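Local coordinates for protein TSSL (PDB 4ACK) that is a DotU-family component of the type VI secretion system, represented here by its cytoplasmic domain, and probably takes part in protein transport linked to virulence, at residues Y60-K72 with C120-G134. Numbering follows the deposited sequence.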
loop_
_atom_site.group_PDB
_atom_site.type_symbol
_atom_site.label_atom_id
_atom_site.label_comp_id
_atom_site.label_asym_id
_atom_site.label_seq_id
_atom_site.Cartn_x
_atom_site.Cartn_y
_atom_site.Cartn_z
ATOM N N TYR A 60 4.682 -8.735 -2.780
ATOM C CA TYR A 60 4.875 -8.261 -1.442
ATOM C C TYR A 60 5.117 -6.746 -1.362
ATOM O O TYR A 60 5.006 -6.123 -0.302
ATOM C CB TYR A 60 6.025 -8.993 -0.779
ATOM C CG TYR A 60 5.707 -10.404 -0.307
ATOM C CD1 TYR A 60 4.477 -11.034 -0.622
ATOM C CD2 TYR A 60 6.659 -11.119 0.400
ATOM C CE1 TYR A 60 4.197 -12.297 -0.177
ATOM C CE2 TYR A 60 6.398 -12.408 0.856
ATOM C CZ TYR A 60 5.176 -12.981 0.572
ATOM O OH TYR A 60 4.953 -14.244 1.065
ATOM N N ILE A 61 5.547 -6.158 -2.464
ATOM C CA ILE A 61 5.892 -4.762 -2.457
ATOM C C ILE A 61 4.645 -4.020 -2.937
ATOM O O ILE A 61 4.281 -3.064 -2.325
ATOM C CB ILE A 61 7.062 -4.496 -3.432
ATOM C CG1 ILE A 61 8.347 -5.050 -2.853
ATOM C CG2 ILE A 61 7.202 -2.968 -3.782
ATOM C CD1 ILE A 61 9.373 -5.331 -3.986
ATOM N N VAL A 62 3.986 -4.491 -3.999
ATOM C CA VAL A 62 2.886 -3.748 -4.576
ATOM C C VAL A 62 1.508 -3.993 -3.850
ATOM O O VAL A 62 0.691 -3.102 -3.773
ATOM C CB VAL A 62 2.749 -4.085 -6.075
ATOM C CG1 VAL A 62 1.440 -3.468 -6.762
ATOM C CG2 VAL A 62 4.056 -3.661 -6.805
ATOM N N PHE A 63 1.243 -5.209 -3.374
ATOM C CA PHE A 63 -0.068 -5.403 -2.695
ATOM C C PHE A 63 -0.295 -4.432 -1.489
ATOM O O PHE A 63 -1.363 -3.871 -1.361
ATOM C CB PHE A 63 -0.233 -6.835 -2.235
ATOM C CG PHE A 63 -1.554 -7.078 -1.582
ATOM C CD1 PHE A 63 -1.735 -6.801 -0.215
ATOM C CD2 PHE A 63 -2.632 -7.507 -2.348
ATOM C CE1 PHE A 63 -2.995 -7.021 0.388
ATOM C CE2 PHE A 63 -3.917 -7.722 -1.748
ATOM C CZ PHE A 63 -4.081 -7.475 -0.403
ATOM N N PRO A 64 0.683 -4.285 -0.588
ATOM C CA PRO A 64 0.444 -3.428 0.535
ATOM C C PRO A 64 0.207 -1.976 0.139
ATOM O O PRO A 64 -0.451 -1.255 0.879
ATOM C CB PRO A 64 1.751 -3.517 1.345
ATOM C CG PRO A 64 2.298 -4.913 0.989
ATOM C CD PRO A 64 1.942 -5.039 -0.464
ATOM N N LEU A 65 0.814 -1.518 -0.966
ATOM C CA LEU A 65 0.619 -0.149 -1.398
ATOM C C LEU A 65 -0.778 -0.007 -1.878
ATOM O O LEU A 65 -1.428 0.987 -1.575
ATOM C CB LEU A 65 1.627 0.245 -2.510
ATOM C CG LEU A 65 1.401 1.612 -3.131
ATOM C CD1 LEU A 65 1.683 2.620 -2.002
ATOM C CD2 LEU A 65 2.384 1.770 -4.324
ATOM N N LEU A 66 -1.276 -0.981 -2.621
ATOM C CA LEU A 66 -2.688 -0.963 -3.030
ATOM C C LEU A 66 -3.694 -1.010 -1.878
ATOM O O LEU A 66 -4.790 -0.386 -1.953
ATOM C CB LEU A 66 -3.021 -2.148 -3.910
ATOM C CG LEU A 66 -2.148 -2.388 -5.139
ATOM C CD1 LEU A 66 -2.711 -3.547 -5.963
ATOM C CD2 LEU A 66 -1.989 -1.151 -5.992
ATOM N N ALA A 67 -3.391 -1.834 -0.881
ATOM C CA ALA A 67 -4.208 -1.935 0.309
ATOM C C ALA A 67 -4.201 -0.610 1.097
ATOM O O ALA A 67 -5.228 -0.218 1.674
ATOM C CB ALA A 67 -3.691 -3.050 1.195
ATOM N N TYR A 68 -3.045 0.056 1.163
ATOM C CA TYR A 68 -2.971 1.348 1.771
ATOM C C TYR A 68 -3.895 2.372 1.009
ATOM O O TYR A 68 -4.704 3.094 1.638
ATOM C CB TYR A 68 -1.528 1.810 1.854
ATOM C CG TYR A 68 -1.379 3.315 2.060
ATOM C CD1 TYR A 68 -1.373 4.218 0.950
ATOM C CD2 TYR A 68 -1.375 3.849 3.337
ATOM C CE1 TYR A 68 -1.309 5.635 1.144
ATOM C CE2 TYR A 68 -1.302 5.236 3.565
ATOM C CZ TYR A 68 -1.251 6.128 2.470
ATOM O OH TYR A 68 -1.146 7.469 2.760
ATOM N N VAL A 69 -3.785 2.419 -0.329
ATOM C CA VAL A 69 -4.593 3.329 -1.130
ATOM C C VAL A 69 -6.094 3.008 -0.943
ATOM O O VAL A 69 -6.900 3.908 -0.649
ATOM C CB VAL A 69 -4.272 3.259 -2.619
ATOM C CG1 VAL A 69 -5.256 4.142 -3.376
ATOM C CG2 VAL A 69 -2.818 3.731 -2.898
ATOM N N ASP A 70 -6.455 1.738 -1.130
ATOM C CA ASP A 70 -7.809 1.300 -0.885
ATOM C C ASP A 70 -8.323 1.731 0.491
ATOM O O ASP A 70 -9.456 2.202 0.583
ATOM C CB ASP A 70 -7.939 -0.199 -1.021
ATOM C CG ASP A 70 -7.904 -0.656 -2.447
ATOM O OD1 ASP A 70 -8.068 0.179 -3.394
ATOM O OD2 ASP A 70 -7.699 -1.877 -2.634
ATOM N N GLU A 71 -7.488 1.599 1.536
ATOM C CA GLU A 71 -7.938 1.868 2.898
ATOM C C GLU A 71 -8.275 3.357 3.082
ATOM O O GLU A 71 -9.179 3.738 3.816
ATOM C CB GLU A 71 -6.848 1.510 3.911
ATOM C CG GLU A 71 -7.314 1.719 5.404
ATOM C CD GLU A 71 -6.301 1.227 6.400
ATOM O OE1 GLU A 71 -6.093 -0.009 6.411
ATOM O OE2 GLU A 71 -5.700 2.061 7.136
ATOM N N LYS A 72 -7.447 4.200 2.481
ATOM C CA LYS A 72 -7.584 5.625 2.677
ATOM C C LYS A 72 -8.824 6.105 1.871
ATOM O O LYS A 72 -9.586 6.947 2.335
ATOM C CB LYS A 72 -6.272 6.342 2.294
ATOM C CG LYS A 72 -5.100 6.059 3.279
ATOM C CD LYS A 72 -5.586 5.958 4.764
ATOM C CE LYS A 72 -4.472 5.609 5.787
ATOM N NZ LYS A 72 -5.051 5.163 7.147
ATOM N N CYS A 120 11.129 -4.240 0.150
ATOM C CA CYS A 120 9.984 -4.898 0.867
ATOM C C CYS A 120 9.714 -4.218 2.195
ATOM O O CYS A 120 8.596 -3.805 2.439
ATOM C CB CYS A 120 10.237 -6.393 1.094
ATOM S SG CYS A 120 10.163 -7.284 -0.445
ATOM N N TYR A 121 10.756 -4.096 3.027
ATOM C CA TYR A 121 10.676 -3.437 4.325
ATOM C C TYR A 121 10.365 -1.921 4.281
ATOM O O TYR A 121 9.747 -1.371 5.251
ATOM C CB TYR A 121 11.970 -3.690 5.110
ATOM C CG TYR A 121 12.327 -5.179 5.150
ATOM C CD1 TYR A 121 13.059 -5.773 4.123
ATOM C CD2 TYR A 121 11.882 -6.009 6.206
ATOM C CE1 TYR A 121 13.395 -7.182 4.141
ATOM C CE2 TYR A 121 12.188 -7.419 6.232
ATOM C CZ TYR A 121 12.938 -7.994 5.188
ATOM O OH TYR A 121 13.204 -9.390 5.181
ATOM N N GLN A 122 10.866 -1.228 3.224
ATOM C CA GLN A 122 10.712 0.210 3.075
ATOM C C GLN A 122 9.288 0.484 2.670
ATOM O O GLN A 122 8.709 1.472 3.067
ATOM C CB GLN A 122 11.639 0.779 1.954
ATOM C CG GLN A 122 13.151 0.632 2.277
ATOM C CD GLN A 122 14.084 1.108 1.128
ATOM O OE1 GLN A 122 13.989 0.646 -0.026
ATOM N NE2 GLN A 122 15.003 2.025 1.461
ATOM N N THR A 123 8.745 -0.358 1.810
ATOM C CA THR A 123 7.377 -0.197 1.421
ATOM C C THR A 123 6.423 -0.367 2.641
ATOM O O THR A 123 5.517 0.473 2.826
ATOM C CB THR A 123 7.054 -1.135 0.314
ATOM O OG1 THR A 123 7.932 -0.826 -0.784
ATOM C CG2 THR A 123 5.616 -0.949 -0.108
ATOM N N ILE A 124 6.671 -1.377 3.494
ATOM C CA ILE A 124 5.851 -1.555 4.704
ATOM C C ILE A 124 6.055 -0.359 5.631
ATOM O O ILE A 124 5.105 0.205 6.118
ATOM C CB ILE A 124 6.135 -2.862 5.498
ATOM C CG1 ILE A 124 5.922 -4.104 4.623
ATOM C CG2 ILE A 124 5.247 -2.939 6.788
ATOM C CD1 ILE A 124 4.560 -4.256 4.054
ATOM N N SER A 125 7.307 -0.008 5.896
ATOM C CA SER A 125 7.631 1.149 6.767
ATOM C C SER A 125 6.867 2.422 6.292
ATOM O O SER A 125 6.210 3.113 7.086
ATOM C CB SER A 125 9.132 1.431 6.708
ATOM O OG SER A 125 9.463 2.387 7.680
ATOM N N LEU A 126 6.890 2.661 4.987
ATOM C CA LEU A 126 6.207 3.819 4.439
ATOM C C LEU A 126 4.716 3.812 4.687
ATOM O O LEU A 126 4.193 4.790 5.194
ATOM C CB LEU A 126 6.476 3.997 2.914
ATOM C CG LEU A 126 7.928 4.491 2.589
ATOM C CD1 LEU A 126 8.264 4.273 1.126
ATOM C CD2 LEU A 126 8.180 5.956 2.949
ATOM N N ILE A 127 4.019 2.734 4.304
ATOM C CA ILE A 127 2.572 2.692 4.522
ATOM C C ILE A 127 2.253 2.815 6.014
ATOM O O ILE A 127 1.311 3.533 6.344
ATOM C CB ILE A 127 1.842 1.553 3.816
ATOM C CG1 ILE A 127 2.208 0.202 4.408
ATOM C CG2 ILE A 127 2.152 1.566 2.311
ATOM C CD1 ILE A 127 1.170 -0.933 4.128
ATOM N N LEU A 128 3.100 2.268 6.889
ATOM C CA LEU A 128 2.871 2.338 8.334
ATOM C C LEU A 128 3.150 3.763 8.916
ATOM O O LEU A 128 2.513 4.168 9.903
ATOM C CB LEU A 128 3.682 1.256 9.112
ATOM C CG LEU A 128 3.269 -0.247 8.914
ATOM C CD1 LEU A 128 4.226 -1.236 9.651
ATOM C CD2 LEU A 128 1.847 -0.506 9.368
ATOM N N HIS A 129 4.129 4.481 8.341
ATOM C CA HIS A 129 4.376 5.863 8.708
ATOM C C HIS A 129 3.352 6.772 8.150
ATOM O O HIS A 129 3.187 7.850 8.673
ATOM C CB HIS A 129 5.799 6.343 8.358
ATOM C CG HIS A 129 6.783 6.000 9.428
ATOM N ND1 HIS A 129 7.540 4.845 9.406
ATOM C CD2 HIS A 129 7.062 6.611 10.602
ATOM C CE1 HIS A 129 8.285 4.790 10.498
ATOM N NE2 HIS A 129 7.998 5.843 11.250
ATOM N N ASN A 130 2.688 6.353 7.069
ATOM C CA ASN A 130 1.443 6.999 6.609
ATOM C C ASN A 130 0.082 6.468 7.161
ATOM O O ASN A 130 -0.963 6.626 6.509
ATOM C CB ASN A 130 1.465 7.094 5.092
ATOM C CG ASN A 130 2.522 8.116 4.634
ATOM O OD1 ASN A 130 2.210 9.305 4.562
ATOM N ND2 ASN A 130 3.796 7.683 4.503
ATOM N N ASP A 131 0.119 5.872 8.357
ATOM C CA ASP A 131 -1.081 5.493 9.136
ATOM C C ASP A 131 -1.941 4.415 8.507
ATOM O O ASP A 131 -3.178 4.467 8.624
ATOM C CB ASP A 131 -1.907 6.730 9.505
ATOM C CG ASP A 131 -1.086 7.703 10.325
ATOM O OD1 ASP A 131 -0.188 7.252 11.050
ATOM O OD2 ASP A 131 -1.293 8.908 10.224
ATOM N N PHE A 132 -1.301 3.468 7.812
ATOM C CA PHE A 132 -1.972 2.208 7.539
ATOM C C PHE A 132 -2.257 1.481 8.870
ATOM O O PHE A 132 -1.360 1.281 9.701
ATOM C CB PHE A 132 -1.162 1.300 6.614
ATOM C CG PHE A 132 -1.894 0.046 6.215
ATOM C CD1 PHE A 132 -2.937 0.084 5.279
ATOM C CD2 PHE A 132 -1.578 -1.165 6.815
ATOM C CE1 PHE A 132 -3.611 -1.088 4.893
ATOM C CE2 PHE A 132 -2.266 -2.341 6.489
ATOM C CZ PHE A 132 -3.260 -2.312 5.496
ATOM N N TYR A 133 -3.509 1.108 9.040
ATOM C CA TYR A 133 -4.007 0.433 10.264
ATOM C C TYR A 133 -4.458 -1.010 9.985
ATOM O O TYR A 133 -4.262 -1.892 10.813
ATOM C CB TYR A 133 -5.191 1.197 10.863
ATOM C CG TYR A 133 -4.847 2.595 11.285
ATOM C CD1 TYR A 133 -3.615 2.888 11.877
ATOM C CD2 TYR A 133 -5.735 3.637 11.077
ATOM C CE1 TYR A 133 -3.299 4.201 12.267
ATOM C CE2 TYR A 133 -5.418 4.946 11.484
ATOM C CZ TYR A 133 -4.203 5.202 12.076
ATOM O OH TYR A 133 -3.879 6.485 12.446
ATOM N N GLY A 134 -5.028 -1.217 8.814
ATOM C CA GLY A 134 -5.577 -2.482 8.401
ATOM C C GLY A 134 -6.474 -3.013 9.494
ATOM O O GLY A 134 -7.354 -2.294 9.956
HETATM O O HOH W 1 6.925 -5.938 1.484
#
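Glu-71 grips Tyr-133 and Gly-134 with both carboxylate oxygens, just after the Schellman motif that ends helix 118-129. In that motif Asp-131 is C-prime: Phe-132 N returns to Ile-127 O, and Asp-131 N bonds weakly to Leu-128 O. In this all-helical DotU fold the helix runs nearly parallel to helix 55-79; the segment axes approach to 9.0 Å, with 10° between directions. Tyr-133 N gives a nearly straight bond to Glu-71 OE2 (3.1 Å) on its syn lone pair. Gly-134 N reaches Glu-71 OE1 at 2.9 Å, more bent at 137°. Lys-72 NZ forms a salt bridge to Glu-71 OE2 from the anti side, which probably stabilises the carboxylate's negative charge. Glu-71 CG lies anti to the backbone N (chi1 -177°), and the extended chain carries the carboxylate across.

Beside it, the Phe-132 ring has Gly-134 N over the centre of one face and Ile-127 CD1 toward the rim of the other. Tyr-68 slides past Ile-127, and the edge of the Tyr-68 ring meets Asn-130 O in plane. Farther back, Pro-64 packs on Ile-124 and Ile-127, and Ile-61 on Cys-120. Helix 4-20 covers Leu-65 and Thr-123; helix 143-153 covers Ile-124. At the other end, one water donates to both Tyr-60 O (2.6 Å) and Cys-120 O (2.9 Å).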